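Aminopeptidase (Aneurinibacillus sp. AM-1, PDB 5IB9) probably removes amino-terminal residues from peptides as a zinc-dependent aminopeptidase of the M28 family, and here holds an inhibitor beside its zinc ions. Local coordinates at residues T21-L25 against A242-A246; K320-T324 against P357-F361. All blocks are in the same frame, centred on the assembly; numbering follows the deposited sequence.

Contact 1: residues T21-L25 against A242-A246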
ATOM      1  N   THR A  21      27.442 -16.271   5.812  1.00 11.36           N
ATOM      2  CA  THR A  21      26.465 -15.293   5.365  1.00 10.67           C
ATOM      3  C   THR A  21      26.533 -13.953   6.050  1.00 11.82           C
ATOM      4  O   THR A  21      26.472 -12.876   5.425  1.00 11.77           O
ATOM      5  CB  THR A  21      25.024 -15.933   5.635  1.00  9.42           C
ATOM      6  OG1 THR A  21      24.810 -17.063   4.812  1.00 14.30           O
ATOM      7  CG2 THR A  21      23.898 -14.849   5.416  1.00 11.69           C
ATOM      8  N   ILE A  22      26.711 -13.959   7.380  1.00 10.42           N
ATOM      9  CA  ILE A  22      26.819 -12.668   8.129  1.00 10.89           C
ATOM     10  C   ILE A  22      28.082 -11.889   7.676  1.00 10.57           C
ATOM     11  O   ILE A  22      28.036 -10.661   7.586  1.00 11.50           O
ATOM     12  CB  ILE A  22      26.788 -12.853   9.709  1.00 10.94           C
ATOM     13  CG1 ILE A  22      25.452 -13.594  10.025  1.00 12.41           C
ATOM     14  CG2 ILE A  22      26.944 -11.586  10.417  1.00 12.44           C
ATOM     15  CD1 ILE A  22      25.398 -14.214  11.505  1.00 12.87           C
ATOM     16  N   GLN A  23      29.167 -12.629   7.503  1.00 13.43           N
ATOM     17  CA  GLN A  23      30.435 -11.993   7.108  1.00 15.51           C
ATOM     18  C   GLN A  23      30.204 -11.285   5.764  1.00 14.40           C
ATOM     19  O   GLN A  23      30.595 -10.105   5.651  1.00 16.26           O
ATOM     20  CB  GLN A  23      31.453 -13.091   6.890  1.00 16.34           C
ATOM     21  CG  GLN A  23      32.860 -12.521   6.575  1.00 18.54           C
ATOM     22  CD  GLN A  23      33.885 -13.670   6.588  1.00 30.33           C
ATOM     23  OE1 GLN A  23      33.635 -14.785   6.083  1.00 36.86           O
ATOM     24  NE2 GLN A  23      35.020 -13.421   7.204  1.00 36.04           N
ATOM     25  N   PHE A  24      29.528 -11.965   4.839  1.00 13.28           N
ATOM     26  CA  PHE A  24      29.267 -11.316   3.509  1.00 13.05           C
ATOM     27  C   PHE A  24      28.421 -10.053   3.714  1.00 15.18           C
ATOM     28  O   PHE A  24      28.706  -8.957   3.173  1.00 14.10           O
ATOM     29  CB  PHE A  24      28.637 -12.301   2.476  1.00 14.04           C
ATOM     30  CG  PHE A  24      28.346 -11.614   1.183  1.00 14.85           C
ATOM     31  CD1 PHE A  24      29.384 -11.416   0.246  1.00 15.12           C
ATOM     32  CD2 PHE A  24      27.078 -10.977   0.997  1.00 14.55           C
ATOM     33  CE1 PHE A  24      29.127 -10.580  -0.900  1.00 15.56           C
ATOM     34  CE2 PHE A  24      26.786 -10.117  -0.129  1.00 12.15           C
ATOM     35  CZ  PHE A  24      27.881  -9.999  -1.093  1.00 12.32           C
ATOM     36  N   LEU A  25      27.255 -10.186   4.416  1.00 11.81           N
ATOM     37  CA  LEU A  25      26.273  -9.138   4.458  1.00 13.27           C
ATOM     38  C   LEU A  25      26.707  -7.882   5.230  1.00 11.21           C
ATOM     39  O   LEU A  25      26.294  -6.777   4.965  1.00 12.41           O
ATOM     40  CB  LEU A  25      24.882  -9.686   5.016  1.00 11.90           C
ATOM     41  CG  LEU A  25      24.239 -10.671   4.038  1.00 10.61           C
ATOM     42  CD1 LEU A  25      23.096 -11.202   4.869  1.00 15.08           C
ATOM     43  CD2 LEU A  25      23.738  -9.981   2.797  1.00 12.45           C
ATOM     44  N   ALA A 242      21.457  -9.439   9.869  1.00 10.30           N
ATOM     45  CA  ALA A 242      22.090 -10.551   9.133  1.00  9.20           C
ATOM     46  C   ALA A 242      22.010 -11.893   9.789  1.00  9.69           C
ATOM     47  O   ALA A 242      21.922 -12.929   9.088  1.00 10.62           O
ATOM     48  CB  ALA A 242      23.569 -10.221   8.709  1.00 10.75           C
ATOM     49  N   SER A 243      22.007 -11.929  11.123  1.00  9.92           N
ATOM     50  CA  SER A 243      21.843 -13.138  11.836  1.00 10.49           C
ATOM     51  C   SER A 243      20.575 -13.872  11.418  1.00  9.69           C
ATOM     52  O   SER A 243      20.625 -15.055  11.125  1.00  9.74           O
ATOM     53  CB  SER A 243      21.852 -12.867  13.368  1.00 11.56           C
ATOM     54  OG  SER A 243      20.695 -12.168  13.772  1.00 11.16           O
ATOM     55  N   GLY A 244      19.460 -13.159  11.429  1.00 10.33           N
ATOM     56  CA  GLY A 244      18.210 -13.807  11.052  1.00 10.52           C
ATOM     57  C   GLY A 244      18.188 -14.242   9.582  1.00  9.91           C
ATOM     58  O   GLY A 244      17.618 -15.239   9.290  1.00  9.15           O
ATOM     59  N   VAL A 245      18.786 -13.441   8.723  1.00  8.42           N
ATOM     60  CA  VAL A 245      18.883 -13.831   7.287  1.00  8.46           C
ATOM     61  C   VAL A 245      19.686 -15.130   7.198  1.00  8.57           C
ATOM     62  O   VAL A 245      19.276 -16.049   6.449  1.00  9.33           O
ATOM     63  CB  VAL A 245      19.575 -12.747   6.521  1.00  9.78           C
ATOM     64  CG1 VAL A 245      19.882 -13.317   5.083  1.00 10.15           C
ATOM     65  CG2 VAL A 245      18.666 -11.485   6.408  1.00  9.80           C
ATOM     66  N   ALA A 246      20.785 -15.187   7.968  1.00 10.21           N
ATOM     67  CA  ALA A 246      21.598 -16.379   7.897  1.00  9.89           C
ATOM     68  C   ALA A 246      20.903 -17.659   8.372  1.00  8.09           C
ATOM     69  O   ALA A 246      21.019 -18.750   7.777  1.00 11.28           O
ATOM     70  CB  ALA A 246      22.875 -16.187   8.780  1.00 10.72           C
TER
HETATM   71  O   HOH W   1      23.344 -18.955   6.133  1.00 12.91           O
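Ile22 lies against Ala242, Ser243 and Ala246 where two helices of the M28 peptidase pack together, helix 15-25 crossing helix 238-256 at an oblique angle, nearer antiparallel than parallel, 134° between the N-to-C directions of the short segments. From CB the isoleucine divides. Its CG2 branch, anti to the backbone N (the CG1 torsion is -57°), meets the methyl of Ala242 at 4.0 Å from CG2 to CB. The other branch runs along the partner's backbone: CG1 sits 3.7 Å from Ala242 O and also touches Ala246 CB, and an extended chi2 of 165° carries CD1 on to Ser243 CA, 3.7 Å away. Isoleucine suits this place because its two branches fork at CB and touch Ala242 and Ser243 at once, and the small Ala242 and Ala246 let the axes of the two short segments approach to 8.9 Å. Leu25 continues the apolar seam, its CB on Ala242 CB and its CD1 meeting Val245 CG1 at 3.9 Å. Ser243 turns its CB away from the seam, and its small hydroxyl bonds to Asn239 O and Val303 N, on a helix that passes close to the zinc ligands His228 and Asp301. Thr21 combines both characters: its CG2 rests on Ala246 CA, while OG1, hydrogen-bonded with a water at 2.7 Å, is bridged by it to Ala246 O.

Contact 2: residues K320-T324 against P357-F361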
ATOM      1  N   LYS A 320       0.028 -16.763  24.068  1.00 14.23           N
ATOM      2  CA  LYS A 320       0.550 -17.957  23.341  1.00 15.48           C
ATOM      3  C   LYS A 320      -0.159 -18.223  22.022  1.00 15.53           C
ATOM      4  O   LYS A 320      -1.375 -17.958  21.898  1.00 15.79           O
ATOM      5  CB  LYS A 320       0.423 -19.230  24.170  1.00 15.96           C
ATOM      6  CG  LYS A 320       1.171 -19.147  25.463  1.00 16.40           C
ATOM      7  CD  LYS A 320       0.963 -20.487  26.205  1.00 16.21           C
ATOM      8  CE  LYS A 320       1.958 -20.500  27.408  1.00 18.25           C
ATOM      9  NZ  LYS A 320       1.349 -21.426  28.406  1.00 24.04           N
ATOM     10  N   ASN A 321       0.547 -18.771  21.025  1.00 12.64           N
ATOM     11  CA  ASN A 321      -0.144 -19.180  19.802  1.00 14.13           C
ATOM     12  C   ASN A 321       0.534 -20.397  19.222  1.00 13.76           C
ATOM     13  O   ASN A 321       1.417 -20.972  19.876  1.00 11.79           O
ATOM     14  CB  ASN A 321      -0.237 -18.052  18.773  1.00 13.27           C
ATOM     15  CG  ASN A 321       1.126 -17.498  18.396  1.00 12.67           C
ATOM     16  OD1 ASN A 321       2.032 -18.287  18.181  1.00 12.46           O
ATOM     17  ND2 ASN A 321       1.282 -16.149  18.320  1.00 11.79           N
ATOM     18  N   ARG A 322       0.141 -20.875  18.062  1.00 12.07           N
ATOM     19  CA  ARG A 322       0.726 -22.104  17.562  1.00 12.67           C
ATOM     20  C   ARG A 322       2.248 -21.992  17.361  1.00 12.49           C
ATOM     21  O   ARG A 322       2.954 -22.929  17.557  1.00 12.20           O
ATOM     22  CB  ARG A 322       0.026 -22.507  16.280  1.00 11.75           C
ATOM     23  CG  ARG A 322       0.586 -23.858  15.653  1.00 14.18           C
ATOM     24  CD  ARG A 322      -0.043 -24.231  14.348  1.00 15.60           C
ATOM     25  NE  ARG A 322      -1.464 -24.478  14.486  1.00 14.58           N
ATOM     26  CZ  ARG A 322      -2.394 -23.675  14.056  1.00 15.22           C
ATOM     27  NH1 ARG A 322      -2.115 -22.550  13.452  1.00 15.26           N
ATOM     28  NH2 ARG A 322      -3.617 -24.005  14.269  1.00 20.88           N
ATOM     29  N   VAL A 323       2.707 -20.803  17.001  1.00 10.30           N
ATOM     30  CA  VAL A 323       4.171 -20.690  16.769  1.00  9.36           C
ATOM     31  C   VAL A 323       4.893 -20.791  18.139  1.00 10.74           C
ATOM     32  O   VAL A 323       5.964 -21.427  18.236  1.00 10.97           O
ATOM     33  CB  VAL A 323       4.478 -19.323  16.104  1.00 10.02           C
ATOM     34  CG1 VAL A 323       6.017 -19.068  15.992  1.00 10.47           C
ATOM     35  CG2 VAL A 323       3.940 -19.318  14.698  1.00 10.95           C
ATOM     36  N   THR A 324       4.403 -20.109  19.168  1.00  9.02           N
ATOM     37  CA  THR A 324       5.086 -20.230  20.465  1.00 11.11           C
ATOM     38  C   THR A 324       4.910 -21.647  21.016  1.00 10.86           C
ATOM     39  O   THR A 324       5.852 -22.152  21.710  1.00 10.69           O
ATOM     40  CB  THR A 324       4.705 -19.204  21.536  1.00 10.96           C
ATOM     41  OG1 THR A 324       3.303 -19.403  21.885  1.00 11.35           O
ATOM     42  CG2 THR A 324       4.924 -17.806  20.996  1.00 13.49           C
ATOM     43  N   PRO A 357      -1.058 -16.745  13.281  1.00 11.46           N
ATOM     44  CA  PRO A 357      -0.198 -16.928  14.494  1.00 11.08           C
ATOM     45  C   PRO A 357       1.272 -16.541  14.207  1.00  9.61           C
ATOM     46  O   PRO A 357       1.793 -17.035  13.205  1.00  8.53           O
ATOM     47  CB  PRO A 357      -0.343 -18.449  14.835  1.00 11.51           C
ATOM     48  CG  PRO A 357      -1.637 -18.935  14.109  1.00 15.49           C
ATOM     49  CD  PRO A 357      -1.646 -18.019  12.819  1.00 13.36           C
ATOM     50  N   ALA A 358       1.951 -15.725  14.978  1.00 10.75           N
ATOM     51  CA  ALA A 358       3.251 -15.229  14.553  1.00 10.10           C
ATOM     52  C   ALA A 358       4.027 -14.998  15.818  1.00 10.50           C
ATOM     53  O   ALA A 358       3.414 -14.611  16.879  1.00 11.54           O
ATOM     54  CB  ALA A 358       3.103 -13.873  13.754  1.00 12.37           C
ATOM     55  N   ALA A 359       5.348 -15.168  15.798  1.00  9.57           N
ATOM     56  CA  ALA A 359       6.165 -14.811  16.939  1.00  9.51           C
ATOM     57  C   ALA A 359       7.540 -14.441  16.440  1.00 10.64           C
ATOM     58  O   ALA A 359       8.040 -15.065  15.432  1.00 10.13           O
ATOM     59  CB  ALA A 359       6.300 -16.069  17.879  1.00 11.30           C
ATOM     60  N   LEU A 360       8.191 -13.584  17.194  1.00 10.76           N
ATOM     61  CA  LEU A 360       9.599 -13.158  17.004  1.00  9.45           C
ATOM     62  C   LEU A 360      10.448 -13.970  17.923  1.00 11.39           C
ATOM     63  O   LEU A 360      10.188 -14.091  19.162  1.00 12.58           O
ATOM     64  CB  LEU A 360       9.656 -11.677  17.340  1.00 11.86           C
ATOM     65  CG  LEU A 360      11.079 -11.181  17.574  1.00 11.87           C
ATOM     66  CD1 LEU A 360      12.024 -11.281  16.314  1.00 13.15           C
ATOM     67  CD2 LEU A 360      11.041  -9.650  18.060  1.00 11.32           C
ATOM     68  N   PHE A 361      11.493 -14.516  17.349  1.00 10.02           N
ATOM     69  CA  PHE A 361      12.620 -15.216  18.098  1.00 10.53           C
ATOM     70  C   PHE A 361      13.830 -14.306  18.138  1.00 11.73           C
ATOM     71  O   PHE A 361      14.263 -13.853  17.069  1.00 11.52           O
ATOM     72  CB  PHE A 361      12.991 -16.568  17.409  1.00 10.05           C
ATOM     73  CG  PHE A 361      11.866 -17.576  17.469  1.00  9.76           C
ATOM     74  CD1 PHE A 361      11.953 -18.623  18.367  1.00 11.73           C
ATOM     75  CD2 PHE A 361      10.715 -17.455  16.689  1.00  9.75           C
ATOM     76  CE1 PHE A 361      10.917 -19.584  18.509  1.00 12.33           C
ATOM     77  CE2 PHE A 361       9.655 -18.431  16.830  1.00 12.10           C
ATOM     78  CZ  PHE A 361       9.750 -19.447  17.740  1.00 11.24           C
TER
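Asn321 and Pro357 cross at an angle, CB to CB 4.0 Å, where the capping box of helix 322-334 meets the start of strand 358-364 in the M28 peptidase domain. The asparagine CG lies between its own backbone N and carbonyl carbon (chi1 57°), and from there the amide works in two directions. OD1 turns back to the first turn of the helix, accepting from Thr324 N at 3.1 Å and weakly from Val323 N; in return Asn321 N gives its hydrogen to Thr324 OG1, which completes the box and also bonds to Tyr412 OH. ND2 turns outward to the strand and donates to Ala358 O over 3.0 Å, with an N-H...O angle of 152°. The donor stands above the carbonyl plane there, well off a lone pair. Asparagine suits this place because one short amide offers both an acceptor and a donor. A leucine here would probably leave Val323 N and Thr324 N without their cap and Ala358 O without the ND2 donor.

Val323 points into the contact and straddles the strand's beginning, its two methyls serving two residues: CG2 lies 3.5 Å from Pro357 O, whereas CG1, anti to the backbone N, packs against Ala359 CB at 3.6 Å. The alanine is small enough to admit Thr324 CG2 as well, and threonine fits by supplying that methyl along with the hydroxyl of the box. Arg322 runs beside Pro357 in the same direction, bent at chi3, with NH1 near Pro357 CG and hydrogen-bonded to Ile295 O. Val323 and Phe361 cross obliquely; the flat phenylalanine ring is long enough to reach the valine with its edge, CG1 lying in the ring plane 3.8 Å from Phe361 CE2.

How the contacts relate
Contact 1 closes before contact 2 opens along the chain, and their centres lie 23 Å apart, with nearest atoms about 7 Å from each other and no touch. Contact 1 joins helix 15-25, from the start of the chain, to helix 238-256 of the peptidase domain; contact 2 joins two segments of that domain, 33 residues apart at their closest ends. Strand 294-300 runs parallel to strand 358-364 and to strand 222-228, whose last residue is the zinc ligand His228. The side chains of Ser243 and Phe361 lie about 6 and 7 Å from that of Asp301, another zinc ligand, but about 8 and 12 Å from a bound zinc ion, putting contact 1 nearer the metal.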